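Local coordinates for protein phosphatidylinositide phosphatase SAC2 (Homo sapiens, PDB 4XUU) that acts as an inositol 4-phosphatase, mainly on phosphatidylinositol 4-phosphate, and is represented here by its hSac2 domain, of pleckstrin-homology type, at residues V47-L52 / Y58-Y63; L76-L81 / E137-T142; I84-E89 / D127-L132; S99-H104 / Q133-M138. All coordinates share one frame; numbering follows the deposited sequence.

Contact 1: V47-L52 / Y58-Y63; sequences VDVLLL and YYVAYY
Val49 sets its CG2 methyl over one face of the Tyr62 ring as a CH-pi contact, with CG2 4.0 Å from the ring centroid and 27° off the normal. Its CG1, anti to the backbone N (chi1 176°), meets Val60 CG1 at 3.8 Å. On this same buried face of the hairpin 48-54/57-63, Leu51 CD1 comes to the edge of the Tyr58 ring, 3.8 Å from CD2. With an alanine in place of Val49 both methyls are gone, and the Tyr62 face would probably lose this cover and Val60 CG1 its cross-strand neighbour. Solvent comes closer at the end where Val47, Asp48 and Tyr63 are partly exposed: Val47 CG1 lies in the plane of the Tyr62 ring at its edge, 3.9 Å from CD2, and Asp48 CB is 4.0 Å from Tyr63 CB. On the opposite face, shared with Ala61, Leu52 and Tyr59, Leu50 touches the Tyr63 edge through CB and packs on Leu12 of a second subunit. The strands run antiparallel at 171°, with five backbone hydrogen bonds such as Leu50 N to Ala61 O (2.8 Å). All polar bonds across the pair thus join main chains; Tyr62 OH is satisfied by His115 outside it, and side chains contribute apolar contact.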
loop_
_atom_site.group_PDB
_atom_site.type_symbol
_atom_site.label_atom_id
_atom_site.label_comp_id
_atom_site.label_asym_id
_atom_site.label_seq_id
_atom_site.Cartn_x
_atom_site.Cartn_y
_atom_site.Cartn_z
ATOM N N VAL A 47 -4.955 26.862 1.701
ATOM C CA VAL A 47 -5.794 26.922 2.892
ATOM C C VAL A 47 -5.399 25.774 3.819
ATOM O O VAL A 47 -5.552 24.605 3.466
ATOM C CB VAL A 47 -7.307 26.856 2.551
ATOM C CG1 VAL A 47 -8.152 26.842 3.826
ATOM C CG2 VAL A 47 -7.708 28.027 1.655
ATOM N N ASP A 48 -4.868 26.122 4.989
ATOM C CA ASP A 48 -4.490 25.141 6.006
ATOM C C ASP A 48 -5.707 24.495 6.643
ATOM O O ASP A 48 -6.710 25.160 6.907
ATOM C CB ASP A 48 -3.626 25.780 7.096
ATOM C CG ASP A 48 -2.192 26.016 6.654
ATOM O OD1 ASP A 48 -1.793 25.540 5.568
ATOM O OD2 ASP A 48 -1.453 26.684 7.407
ATOM N N VAL A 49 -5.601 23.192 6.885
ATOM C CA VAL A 49 -6.670 22.403 7.494
ATOM C C VAL A 49 -6.116 21.520 8.608
ATOM O O VAL A 49 -5.079 20.866 8.439
ATOM C CB VAL A 49 -7.400 21.509 6.455
ATOM C CG1 VAL A 49 -8.439 20.637 7.138
ATOM C CG2 VAL A 49 -8.054 22.358 5.364
ATOM N N LEU A 50 -6.804 21.514 9.748
ATOM C CA LEU A 50 -6.464 20.603 10.830
ATOM C C LEU A 50 -7.503 19.484 10.919
ATOM O O LEU A 50 -8.705 19.744 10.994
ATOM C CB LEU A 50 -6.334 21.349 12.163
ATOM C CG LEU A 50 -5.956 20.501 13.389
ATOM C CD1 LEU A 50 -4.495 20.025 13.346
ATOM C CD2 LEU A 50 -6.233 21.245 14.682
ATOM N N LEU A 51 -7.026 18.242 10.893
ATOM C CA LEU A 51 -7.889 17.077 11.042
ATOM C C LEU A 51 -7.521 16.322 12.314
ATOM O O LEU A 51 -6.374 15.887 12.473
ATOM C CB LEU A 51 -7.782 16.156 9.819
ATOM C CG LEU A 51 -8.499 14.798 9.829
ATOM C CD1 LEU A 51 -10.027 14.943 9.820
ATOM C CD2 LEU A 51 -8.043 13.948 8.649
ATOM N N LEU A 52 -8.483 16.183 13.219
ATOM C CA LEU A 52 -8.261 15.445 14.458
ATOM C C LEU A 52 -9.143 14.209 14.507
ATOM O O LEU A 52 -10.274 14.215 14.026
ATOM C CB LEU A 52 -8.535 16.324 15.689
ATOM C CG LEU A 52 -7.850 17.692 15.809
ATOM C CD1 LEU A 52 -8.415 18.475 16.995
ATOM C CD2 LEU A 52 -6.327 17.581 15.906
ATOM N N TYR A 58 -14.381 12.788 14.304
ATOM C CA TYR A 58 -13.264 13.491 13.697
ATOM C C TYR A 58 -13.594 14.973 13.611
ATOM O O TYR A 58 -14.771 15.355 13.589
ATOM C CB TYR A 58 -12.877 12.894 12.337
ATOM C CG TYR A 58 -13.887 13.077 11.229
ATOM C CD1 TYR A 58 -15.098 12.376 11.240
ATOM C CD2 TYR A 58 -13.624 13.933 10.157
ATOM C CE1 TYR A 58 -16.029 12.533 10.217
ATOM C CE2 TYR A 58 -14.543 14.095 9.125
ATOM C CZ TYR A 58 -15.747 13.393 9.167
ATOM O OH TYR A 58 -16.670 13.547 8.163
ATOM N N TYR A 59 -12.549 15.796 13.600
ATOM C CA TYR A 59 -12.681 17.245 13.684
ATOM C C TYR A 59 -11.964 17.886 12.511
ATOM O O TYR A 59 -10.800 17.565 12.241
ATOM C CB TYR A 59 -12.082 17.756 14.997
ATOM C CG TYR A 59 -12.757 17.206 16.234
ATOM C CD1 TYR A 59 -12.529 15.893 16.662
ATOM C CD2 TYR A 59 -13.624 17.994 16.973
ATOM C CE1 TYR A 59 -13.162 15.385 17.788
ATOM C CE2 TYR A 59 -14.248 17.505 18.106
ATOM C CZ TYR A 59 -14.022 16.201 18.509
ATOM O OH TYR A 59 -14.663 15.729 19.633
ATOM N N VAL A 60 -12.661 18.778 11.810
ATOM C CA VAL A 60 -12.076 19.485 10.678
ATOM C C VAL A 60 -12.120 20.990 10.910
ATOM O O VAL A 60 -13.191 21.570 11.101
ATOM C CB VAL A 60 -12.769 19.132 9.341
ATOM C CG1 VAL A 60 -11.992 19.717 8.174
ATOM C CG2 VAL A 60 -12.911 17.619 9.175
ATOM N N ALA A 61 -10.942 21.608 10.895
ATOM C CA ALA A 61 -10.810 23.042 11.103
ATOM C C ALA A 61 -10.072 23.692 9.939
ATOM O O ALA A 61 -8.932 23.330 9.644
ATOM C CB ALA A 61 -10.094 23.322 12.412
ATOM N N TYR A 62 -10.730 24.640 9.277
ATOM C CA TYR A 62 -10.104 25.427 8.214
ATOM C C TYR A 62 -9.531 26.723 8.788
ATOM O O TYR A 62 -10.177 27.386 9.601
ATOM C CB TYR A 62 -11.107 25.741 7.097
ATOM C CG TYR A 62 -11.505 24.553 6.241
ATOM C CD1 TYR A 62 -12.364 23.572 6.734
ATOM C CD2 TYR A 62 -11.032 24.417 4.932
ATOM C CE1 TYR A 62 -12.737 22.484 5.955
ATOM C CE2 TYR A 62 -11.402 23.328 4.139
ATOM C CZ TYR A 62 -12.254 22.365 4.662
ATOM O OH TYR A 62 -12.635 21.280 3.908
ATOM N N TYR A 63 -8.321 27.075 8.369
ATOM C CA TYR A 63 -7.660 28.289 8.847
ATOM C C TYR A 63 -7.744 29.417 7.826
ATOM O O TYR A 63 -7.708 29.176 6.619
ATOM C CB TYR A 63 -6.193 28.007 9.181
ATOM C CG TYR A 63 -5.984 27.275 10.484
ATOM C CD1 TYR A 63 -6.046 25.882 10.546
ATOM C CD2 TYR A 63 -5.721 27.974 11.657
ATOM C CE1 TYR A 63 -5.855 25.208 11.746
ATOM C CE2 TYR A 63 -5.528 27.308 12.862
ATOM C CZ TYR A 63 -5.598 25.927 12.899
ATOM O OH TYR A 63 -5.407 25.266 14.091
#

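Contact 2: L76-L81 / E137-T142; sequences LSLENL and EMLQIT
Apolar contacts make up all of the direct meeting of 76-81 with 137-142, and Leu78 and Thr142 make the nearest one: Leu78 CD1 lies 3.6 Å from Thr142 CG2, the two side chains crossing at about a right angle. The other Leu78 branch, CD2, looks to Leu139 CD2 at 4.4 Å, and Leu81 brings its own CD2 to that same methyl at 4.3 Å, which means that one branch of Leu139 meets both leucines. Leu53 on strand 48-54 touches Leu78, Leu139 and Thr142 and adds to this buried cluster. In terms of fold, 129-145 is the helix that follows the seven strands, probably the equivalent of the C-terminal helix of pleckstrin-homology domains, and the turn after strand 70-77 packs against its later half. Hydrogen bonds form the second group, none of them running directly between the two segments. Thr142 OG1 donates to Met138 O over 2.7 Å, one turn back, while Thr142 N reaches the same oxygen at 3.2 Å from the opposite face of the carbonyl plane. This follows from chi1 of -59°, which turns OG1 back along the helix and puts CG2 anti to the backbone N, facing Leu78. A serine here lacks CG2 and would probably leave Leu78 CD1 without its mate on the helix. From the next helical residue, Lys143 NZ donates to the backbone oxygens of both Leu78 and Leu81, a polar tie beside the leucines. On the outer side, the selenomethionine Met138 packs on Trp30 of a second subunit.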
loop_
_atom_site.group_PDB
_atom_site.type_symbol
_atom_site.label_atom_id
_atom_site.label_comp_id
_atom_site.label_asym_id
_atom_site.label_seq_id
_atom_site.Cartn_x
_atom_site.Cartn_y
_atom_site.Cartn_z
ATOM N N LEU A 76 -17.595 16.018 13.803
ATOM C CA LEU A 76 -18.404 15.109 13.011
ATOM C C LEU A 76 -18.285 13.713 13.590
ATOM O O LEU A 76 -17.179 13.173 13.714
ATOM C CB LEU A 76 -17.943 15.133 11.549
ATOM C CG LEU A 76 -18.083 16.464 10.792
ATOM C CD1 LEU A 76 -17.028 16.625 9.703
ATOM C CD2 LEU A 76 -19.494 16.616 10.224
ATOM N N SER A 77 -19.424 13.142 13.965
ATOM C CA SER A 77 -19.465 11.781 14.477
ATOM C C SER A 77 -18.959 10.826 13.407
ATOM O O SER A 77 -19.182 11.051 12.212
ATOM C CB SER A 77 -20.888 11.407 14.882
ATOM O OG SER A 77 -20.940 10.078 15.370
ATOM N N LEU A 78 -18.271 9.770 13.834
ATOM C CA LEU A 78 -17.751 8.776 12.899
ATOM C C LEU A 78 -18.859 7.962 12.228
ATOM O O LEU A 78 -18.668 7.450 11.125
ATOM C CB LEU A 78 -16.714 7.870 13.569
ATOM C CG LEU A 78 -15.314 8.465 13.802
ATOM C CD1 LEU A 78 -14.518 7.587 14.749
ATOM C CD2 LEU A 78 -14.549 8.666 12.504
ATOM N N GLU A 79 -20.014 7.851 12.887
ATOM C CA GLU A 79 -21.181 7.195 12.291
ATOM C C GLU A 79 -21.574 7.819 10.957
ATOM O O GLU A 79 -22.054 7.123 10.060
ATOM C CB GLU A 79 -22.390 7.243 13.225
ATOM C CG GLU A 79 -22.480 6.096 14.213
ATOM C CD GLU A 79 -22.033 6.490 15.609
ATOM O OE1 GLU A 79 -21.041 7.244 15.736
ATOM O OE2 GLU A 79 -22.679 6.044 16.582
ATOM N N ASN A 80 -21.367 9.130 10.841
ATOM C CA ASN A 80 -21.797 9.894 9.674
ATOM C C ASN A 80 -20.778 9.957 8.540
ATOM O O ASN A 80 -21.099 10.431 7.448
ATOM C CB ASN A 80 -22.217 11.309 10.083
ATOM C CG ASN A 80 -23.480 11.324 10.926
ATOM O OD1 ASN A 80 -23.611 12.138 11.835
ATOM N ND2 ASN A 80 -24.414 10.425 10.628
ATOM N N LEU A 81 -19.558 9.488 8.801
ATOM C CA LEU A 81 -18.530 9.383 7.768
ATOM C C LEU A 81 -18.824 8.180 6.874
ATOM O O LEU A 81 -18.609 7.039 7.275
ATOM C CB LEU A 81 -17.135 9.273 8.397
ATOM C CG LEU A 81 -15.916 9.266 7.458
ATOM C CD1 LEU A 81 -15.898 10.484 6.543
ATOM C CD2 LEU A 81 -14.634 9.180 8.253
ATOM N N GLU A 137 -6.671 4.927 6.544
ATOM C CA GLU A 137 -6.588 3.674 7.277
ATOM C C GLU A 137 -6.874 3.829 8.771
ATOM O O GLU A 137 -7.563 2.992 9.348
ATOM C CB GLU A 137 -5.267 2.956 6.989
ATOM C CG GLU A 137 -5.381 2.092 5.741
ATOM C CD GLU A 137 -4.055 1.642 5.162
ATOM O OE1 GLU A 137 -3.990 1.509 3.920
ATOM O OE2 GLU A 137 -3.088 1.406 5.926
HETATM N N MSE A 138 -6.392 4.906 9.388
HETATM C CA MSE A 138 -6.691 5.129 10.799
HETATM C C MSE A 138 -8.153 5.503 11.040
HETATM O O MSE A 138 -8.742 5.091 12.035
HETATM C CB MSE A 138 -5.751 6.139 11.456
HETATM C CG MSE A 138 -5.667 5.887 12.963
HETATM SE SE MSE A 138 -4.712 7.214 13.998
HETATM C CE MSE A 138 -2.898 6.661 13.525
ATOM N N LEU A 139 -8.733 6.276 10.129
ATOM C CA LEU A 139 -10.154 6.581 10.188
ATOM C C LEU A 139 -10.985 5.307 10.039
ATOM O O LEU A 139 -12.060 5.185 10.634
ATOM C CB LEU A 139 -10.538 7.590 9.107
ATOM C CG LEU A 139 -10.091 9.047 9.271
ATOM C CD1 LEU A 139 -10.205 9.765 7.944
ATOM C CD2 LEU A 139 -10.907 9.776 10.327
ATOM N N GLN A 140 -10.467 4.356 9.260
ATOM C CA GLN A 140 -11.188 3.128 8.964
ATOM C C GLN A 140 -11.254 2.186 10.162
ATOM O O GLN A 140 -12.347 1.772 10.550
ATOM C CB GLN A 140 -10.606 2.420 7.741
ATOM C CG GLN A 140 -11.431 1.225 7.287
ATOM C CD GLN A 140 -10.818 0.488 6.117
ATOM O OE1 GLN A 140 -11.427 0.381 5.055
ATOM N NE2 GLN A 140 -9.608 -0.025 6.302
ATOM N N ILE A 141 -10.104 1.854 10.747
ATOM C CA ILE A 141 -10.078 0.948 11.901
ATOM C C ILE A 141 -10.735 1.539 13.155
ATOM O O ILE A 141 -11.316 0.803 13.952
ATOM C CB ILE A 141 -8.657 0.414 12.244
ATOM C CG1 ILE A 141 -7.654 1.552 12.443
ATOM C CG2 ILE A 141 -8.175 -0.571 11.185
ATOM C CD1 ILE A 141 -6.490 1.164 13.346
ATOM N N THR A 142 -10.639 2.858 13.327
ATOM C CA THR A 142 -11.304 3.536 14.434
ATOM C C THR A 142 -12.820 3.342 14.333
ATOM O O THR A 142 -13.479 3.029 15.330
ATOM C CB THR A 142 -10.943 5.034 14.495
ATOM O OG1 THR A 142 -9.527 5.171 14.643
ATOM C CG2 THR A 142 -11.620 5.718 15.678
#

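Contact 3: I84-E89 / D127-L132; sequences IEIGPE and DGKDTL
The first turn of the helix that follows the seven strands, probably the equivalent of the C-terminal helix of pleckstrin-homology domains, lies against strand 81-88, and Ile86 is the strand residue that meets it, touching Lys129 and Leu132. The two backbones are nearest at Ile86 and Leu132, whose CA atoms are 7.6 Å apart. Ile86 uses its two branches separately. Its long branch ends in CD1, which rests against the main chain of the helix, 3.6 Å from Leu132 O and 4.4 Å from Leu132 CB. The short branch, CG2, stands anti to the backbone N at chi1 -64°, and it meets the aliphatic part of Lys129, CG2 to CG being 4.1 Å. Lys129 is met near its root, at CG, while the chain runs on extended, and the two side chains pass at a slant. No hydrogen bond links the segments; the contact is one of hydrocarbon with hydrocarbon and with a backbone carbonyl. The start of the helix is fixed locally. Lys129 N donates to Asp127 OD1 over 3.1 Å at 165°, arriving from above the carboxylate plane, which makes an Asx turn. Gly128 holds the N-cap position with a phi of 74°, a value that favours glycine. Gln133 and Ala136 also touch Ile86. Behind the contact, Gly87 forms a backbone hydrogen bond with Cys100, and Glu85 OE1 a side-chain hydrogen bond with His104 NE2, tying the strand to 99-107. Coming after the strands, the helix packs on the sheet as the helix of pleckstrin-homology-like domains does.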
loop_
_atom_site.group_PDB
_atom_site.type_symbol
_atom_site.label_atom_id
_atom_site.label_comp_id
_atom_site.label_asym_id
_atom_site.label_seq_id
_atom_site.Cartn_x
_atom_site.Cartn_y
_atom_site.Cartn_z
ATOM N N ILE A 84 -14.429 7.054 2.020
ATOM C CA ILE A 84 -13.269 7.849 1.640
ATOM C C ILE A 84 -12.850 7.520 0.209
ATOM O O ILE A 84 -12.746 6.352 -0.164
ATOM C CB ILE A 84 -12.071 7.625 2.607
ATOM C CG1 ILE A 84 -12.460 7.985 4.045
ATOM C CG2 ILE A 84 -10.865 8.443 2.165
ATOM C CD1 ILE A 84 -11.439 7.589 5.086
ATOM N N GLU A 85 -12.609 8.559 -0.585
ATOM C CA GLU A 85 -12.086 8.387 -1.937
ATOM C C GLU A 85 -10.683 8.967 -2.037
ATOM O O GLU A 85 -10.433 10.063 -1.537
ATOM C CB GLU A 85 -12.994 9.073 -2.951
ATOM C CG GLU A 85 -14.392 8.498 -3.039
ATOM C CD GLU A 85 -15.238 9.219 -4.060
ATOM O OE1 GLU A 85 -15.174 10.466 -4.119
ATOM O OE2 GLU A 85 -15.968 8.537 -4.811
ATOM N N ILE A 86 -9.771 8.231 -2.667
ATOM C CA ILE A 86 -8.404 8.711 -2.878
ATOM C C ILE A 86 -7.985 8.603 -4.347
ATOM O O ILE A 86 -7.883 7.503 -4.903
ATOM C CB ILE A 86 -7.370 7.986 -1.971
ATOM C CG1 ILE A 86 -7.642 8.289 -0.494
ATOM C CG2 ILE A 86 -5.944 8.405 -2.337
ATOM C CD1 ILE A 86 -6.796 7.491 0.484
ATOM N N GLY A 87 -7.738 9.751 -4.965
ATOM C CA GLY A 87 -7.310 9.787 -6.356
ATOM C C GLY A 87 -6.711 11.116 -6.760
ATOM O O GLY A 87 -6.582 12.015 -5.929
ATOM N N PRO A 88 -6.342 11.250 -8.049
ATOM C CA PRO A 88 -5.783 12.496 -8.570
ATOM C C PRO A 88 -6.733 13.675 -8.377
ATOM O O PRO A 88 -7.951 13.519 -8.511
ATOM C CB PRO A 88 -5.600 12.199 -10.061
ATOM C CG PRO A 88 -5.495 10.722 -10.140
ATOM C CD PRO A 88 -6.423 10.211 -9.092
ATOM N N GLU A 89 -6.165 14.835 -8.059
ATOM C CA GLU A 89 -6.929 16.067 -7.829
ATOM C C GLU A 89 -7.875 16.428 -8.980
ATOM O O GLU A 89 -7.523 16.263 -10.154
ATOM C CB GLU A 89 -5.993 17.247 -7.529
ATOM C CG GLU A 89 -4.828 17.404 -8.497
ATOM C CD GLU A 89 -4.372 18.843 -8.661
ATOM O OE1 GLU A 89 -3.435 19.078 -9.455
ATOM O OE2 GLU A 89 -4.953 19.744 -8.016
ATOM N N ASP A 127 3.436 12.531 -4.958
ATOM C CA ASP A 127 2.005 12.834 -5.028
ATOM C C ASP A 127 1.290 12.850 -3.670
ATOM O O ASP A 127 0.136 13.277 -3.581
ATOM C CB ASP A 127 1.279 11.933 -6.046
ATOM C CG ASP A 127 1.384 10.450 -5.724
ATOM O OD1 ASP A 127 1.753 10.084 -4.586
ATOM O OD2 ASP A 127 1.086 9.638 -6.627
ATOM N N GLY A 128 1.980 12.389 -2.626
ATOM C CA GLY A 128 1.450 12.406 -1.257
ATOM C C GLY A 128 0.376 11.373 -0.967
ATOM O O GLY A 128 -0.268 11.417 0.080
ATOM N N LYS A 129 0.201 10.433 -1.889
ATOM C CA LYS A 129 -0.855 9.426 -1.813
ATOM C C LYS A 129 -0.704 8.492 -0.603
ATOM O O LYS A 129 -1.701 8.136 0.037
ATOM C CB LYS A 129 -0.894 8.629 -3.121
ATOM C CG LYS A 129 -2.012 7.615 -3.251
ATOM C CD LYS A 129 -1.677 6.655 -4.378
ATOM C CE LYS A 129 -2.586 5.436 -4.395
ATOM N NZ LYS A 129 -2.060 4.420 -5.363
ATOM N N ASP A 130 0.538 8.113 -0.294
ATOM C CA ASP A 130 0.833 7.230 0.838
ATOM C C ASP A 130 0.423 7.837 2.191
ATOM O O ASP A 130 -0.125 7.136 3.049
ATOM C CB ASP A 130 2.313 6.830 0.839
ATOM C CG ASP A 130 2.678 5.901 -0.321
ATOM O OD1 ASP A 130 1.764 5.312 -0.943
ATOM O OD2 ASP A 130 3.886 5.751 -0.615
ATOM N N THR A 131 0.686 9.134 2.360
ATOM C CA THR A 131 0.288 9.885 3.550
ATOM C C THR A 131 -1.231 9.857 3.721
ATOM O O THR A 131 -1.733 9.686 4.827
ATOM C CB THR A 131 0.774 11.359 3.477
ATOM O OG1 THR A 131 2.202 11.395 3.407
ATOM C CG2 THR A 131 0.329 12.159 4.692
ATOM N N LEU A 132 -1.950 10.025 2.615
ATOM C CA LEU A 132 -3.406 10.034 2.628
ATOM C C LEU A 132 -3.985 8.631 2.844
ATOM O O LEU A 132 -5.015 8.477 3.503
ATOM C CB LEU A 132 -3.957 10.673 1.344
ATOM C CG LEU A 132 -3.525 12.110 0.997
ATOM C CD1 LEU A 132 -4.085 12.528 -0.351
ATOM C CD2 LEU A 132 -3.930 13.131 2.072
#

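Contact 4: S99-H104 / Q133-M138; sequences SCMRLH and QCIAEM
No flat group lies between Met101 and its helix partners Ile135 and Ala136; the flat groups lie to the side, Gln133 and Glu137 on the helix, Arg102 and His104 on the strand. The Gln133 amide and Glu137 carboxylate pair one turn apart: NE2 donates to OE1 over 2.8 Å, with OE1 only 5° out of the amide plane. It comes to the carboxylate on its anti side, 17° out of plane. The interior contact is carried by Met101, a selenomethionine, whose chain is extended throughout. With CG anti to the backbone N (chi1 -174°), it spans the space between strand and helix, whose nearest CA atoms, those of Met101 and Ala136, are 8.1 Å apart. Its CE methyl ends against Ala136, 3.5 Å from CB, and also touches Ile135 CG2 at 4.0 Å. SE lies 4.1 Å from that same CG2, and the two side chains cross at a slant. Leu132, Leu139 and Ile84 also touch Met101. Next to it, Cys100 is disulfide-bonded to Cys35, and Cys134 on the helix to Cys134 of a second subunit. Strand packing on the helix that follows the strands is consistent with the core of a pleckstrin-homology-like domain.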
loop_
_atom_site.group_PDB
_atom_site.type_symbol
_atom_site.label_atom_id
_atom_site.label_comp_id
_atom_site.label_asym_id
_atom_site.label_seq_id
_atom_site.Cartn_x
_atom_site.Cartn_y
_atom_site.Cartn_z
ATOM N N SER A 99 -2.278 13.777 -5.385
ATOM C CA SER A 99 -3.469 13.040 -4.983
ATOM C C SER A 99 -4.228 13.819 -3.920
ATOM O O SER A 99 -3.635 14.590 -3.161
ATOM C CB SER A 99 -3.086 11.667 -4.430
ATOM O OG SER A 99 -2.201 10.992 -5.306
ATOM N N CYS A 100 -5.539 13.616 -3.868
ATOM C CA CYS A 100 -6.353 14.188 -2.805
ATOM C C CYS A 100 -7.249 13.144 -2.148
ATOM O O CYS A 100 -7.565 12.108 -2.739
ATOM C CB CYS A 100 -7.160 15.387 -3.312
ATOM S SG CYS A 100 -6.104 16.775 -3.793
HETATM N N MSE A 101 -7.636 13.434 -0.910
HETATM C CA MSE A 101 -8.455 12.556 -0.104
HETATM C C MSE A 101 -9.804 13.217 0.136
HETATM O O MSE A 101 -9.878 14.338 0.648
HETATM C CB MSE A 101 -7.762 12.292 1.225
HETATM C CG MSE A 101 -8.456 11.275 2.094
HETATM SE SE MSE A 101 -7.629 11.220 3.845
HETATM C CE MSE A 101 -8.812 9.976 4.698
ATOM N N ARG A 102 -10.866 12.513 -0.231
ATOM C CA ARG A 102 -12.212 13.038 -0.121
ATOM C C ARG A 102 -13.017 12.287 0.941
ATOM O O ARG A 102 -13.237 11.080 0.832
ATOM C CB ARG A 102 -12.891 12.972 -1.488
ATOM C CG ARG A 102 -14.219 13.674 -1.575
ATOM C CD ARG A 102 -14.554 13.972 -3.016
ATOM N NE ARG A 102 -13.954 15.226 -3.461
ATOM C CZ ARG A 102 -14.006 15.686 -4.710
ATOM N NH1 ARG A 102 -14.623 14.994 -5.663
ATOM N NH2 ARG A 102 -13.431 16.844 -5.008
ATOM N N LEU A 103 -13.442 13.018 1.967
ATOM C CA LEU A 103 -14.208 12.466 3.081
ATOM C C LEU A 103 -15.680 12.822 2.930
ATOM O O LEU A 103 -16.072 13.968 3.157
ATOM C CB LEU A 103 -13.685 13.013 4.418
ATOM C CG LEU A 103 -12.184 12.979 4.733
ATOM C CD1 LEU A 103 -11.886 13.750 6.009
ATOM C CD2 LEU A 103 -11.674 11.560 4.849
ATOM N N HIS A 104 -16.489 11.840 2.541
ATOM C CA HIS A 104 -17.925 12.045 2.353
ATOM C C HIS A 104 -18.660 11.854 3.675
ATOM O O HIS A 104 -18.570 10.796 4.294
ATOM C CB HIS A 104 -18.478 11.079 1.301
ATOM C CG HIS A 104 -17.876 11.248 -0.060
ATOM N ND1 HIS A 104 -18.520 11.913 -1.081
ATOM C CD2 HIS A 104 -16.693 10.833 -0.569
ATOM C CE1 HIS A 104 -17.757 11.905 -2.160
ATOM N NE2 HIS A 104 -16.644 11.253 -1.876
ATOM N N GLN A 133 -3.318 7.613 2.302
ATOM C CA GLN A 133 -3.738 6.226 2.514
ATOM C C GLN A 133 -3.618 5.861 3.995
ATOM O O GLN A 133 -4.470 5.161 4.541
ATOM C CB GLN A 133 -2.930 5.262 1.632
ATOM C CG GLN A 133 -3.377 3.790 1.687
ATOM C CD GLN A 133 -4.798 3.549 1.161
ATOM O OE1 GLN A 133 -5.212 4.117 0.146
ATOM N NE2 GLN A 133 -5.542 2.688 1.851
ATOM N N CYS A 134 -2.568 6.370 4.636
ATOM C CA CYS A 134 -2.329 6.165 6.062
ATOM C C CYS A 134 -3.412 6.778 6.933
ATOM O O CYS A 134 -3.919 6.120 7.848
ATOM C CB CYS A 134 -0.956 6.711 6.455
ATOM S SG CYS A 134 0.377 5.624 5.912
ATOM N N ILE A 135 -3.766 8.029 6.643
ATOM C CA ILE A 135 -4.817 8.725 7.384
ATOM C C ILE A 135 -6.168 8.004 7.236
ATOM O O ILE A 135 -6.848 7.751 8.229
ATOM C CB ILE A 135 -4.923 10.227 6.969
ATOM C CG1 ILE A 135 -3.638 10.978 7.352
ATOM C CG2 ILE A 135 -6.147 10.885 7.605
ATOM C CD1 ILE A 135 -3.491 12.337 6.691
ATOM N N ALA A 136 -6.524 7.658 5.996
ATOM C CA ALA A 136 -7.753 6.918 5.696
ATOM C C ALA A 136 -7.813 5.600 6.455
ATOM O O ALA A 136 -8.866 5.209 6.956
ATOM C CB ALA A 136 -7.881 6.675 4.199
ATOM N N GLU A 137 -6.671 4.927 6.544
ATOM C CA GLU A 137 -6.588 3.674 7.277
ATOM C C GLU A 137 -6.874 3.829 8.771
ATOM O O GLU A 137 -7.563 2.992 9.348
ATOM C CB GLU A 137 -5.267 2.956 6.989
ATOM C CG GLU A 137 -5.381 2.092 5.741
ATOM C CD GLU A 137 -4.055 1.642 5.162
ATOM O OE1 GLU A 137 -3.990 1.509 3.920
ATOM O OE2 GLU A 137 -3.088 1.406 5.926
HETATM N N MSE A 138 -6.392 4.906 9.388
HETATM C CA MSE A 138 -6.691 5.129 10.799
HETATM C C MSE A 138 -8.153 5.503 11.040
HETATM O O MSE A 138 -8.742 5.091 12.035
HETATM C CB MSE A 138 -5.751 6.139 11.456
HETATM C CG MSE A 138 -5.667 5.887 12.963
HETATM SE SE MSE A 138 -4.712 7.214 13.998
HETATM C CE MSE A 138 -2.898 6.661 13.525
#

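Overall arrangement
From the N terminus, contact 1 closes first and most locally, as a hairpin within the sheet, before contact 2 opens. Contact 2 then starts at 76-81 and spans about 55 residues to reach helix 129-145; contact 3 lies wholly within that span. Contact 4 opens at 99-104, inside the span of contact 3, and ends beyond 127-132, so the two cross; its helix segment shares Glu137 and Met138 with contact 2. Contacts 3, 4 and 2 thus follow one another along the helix from its start. Neighbouring strands 81-88 and 99-107 bind contacts 3 and 4, Tyr58 joins contacts 1 and 2, and Leu51 on Ile135 joins the hairpin to the helix.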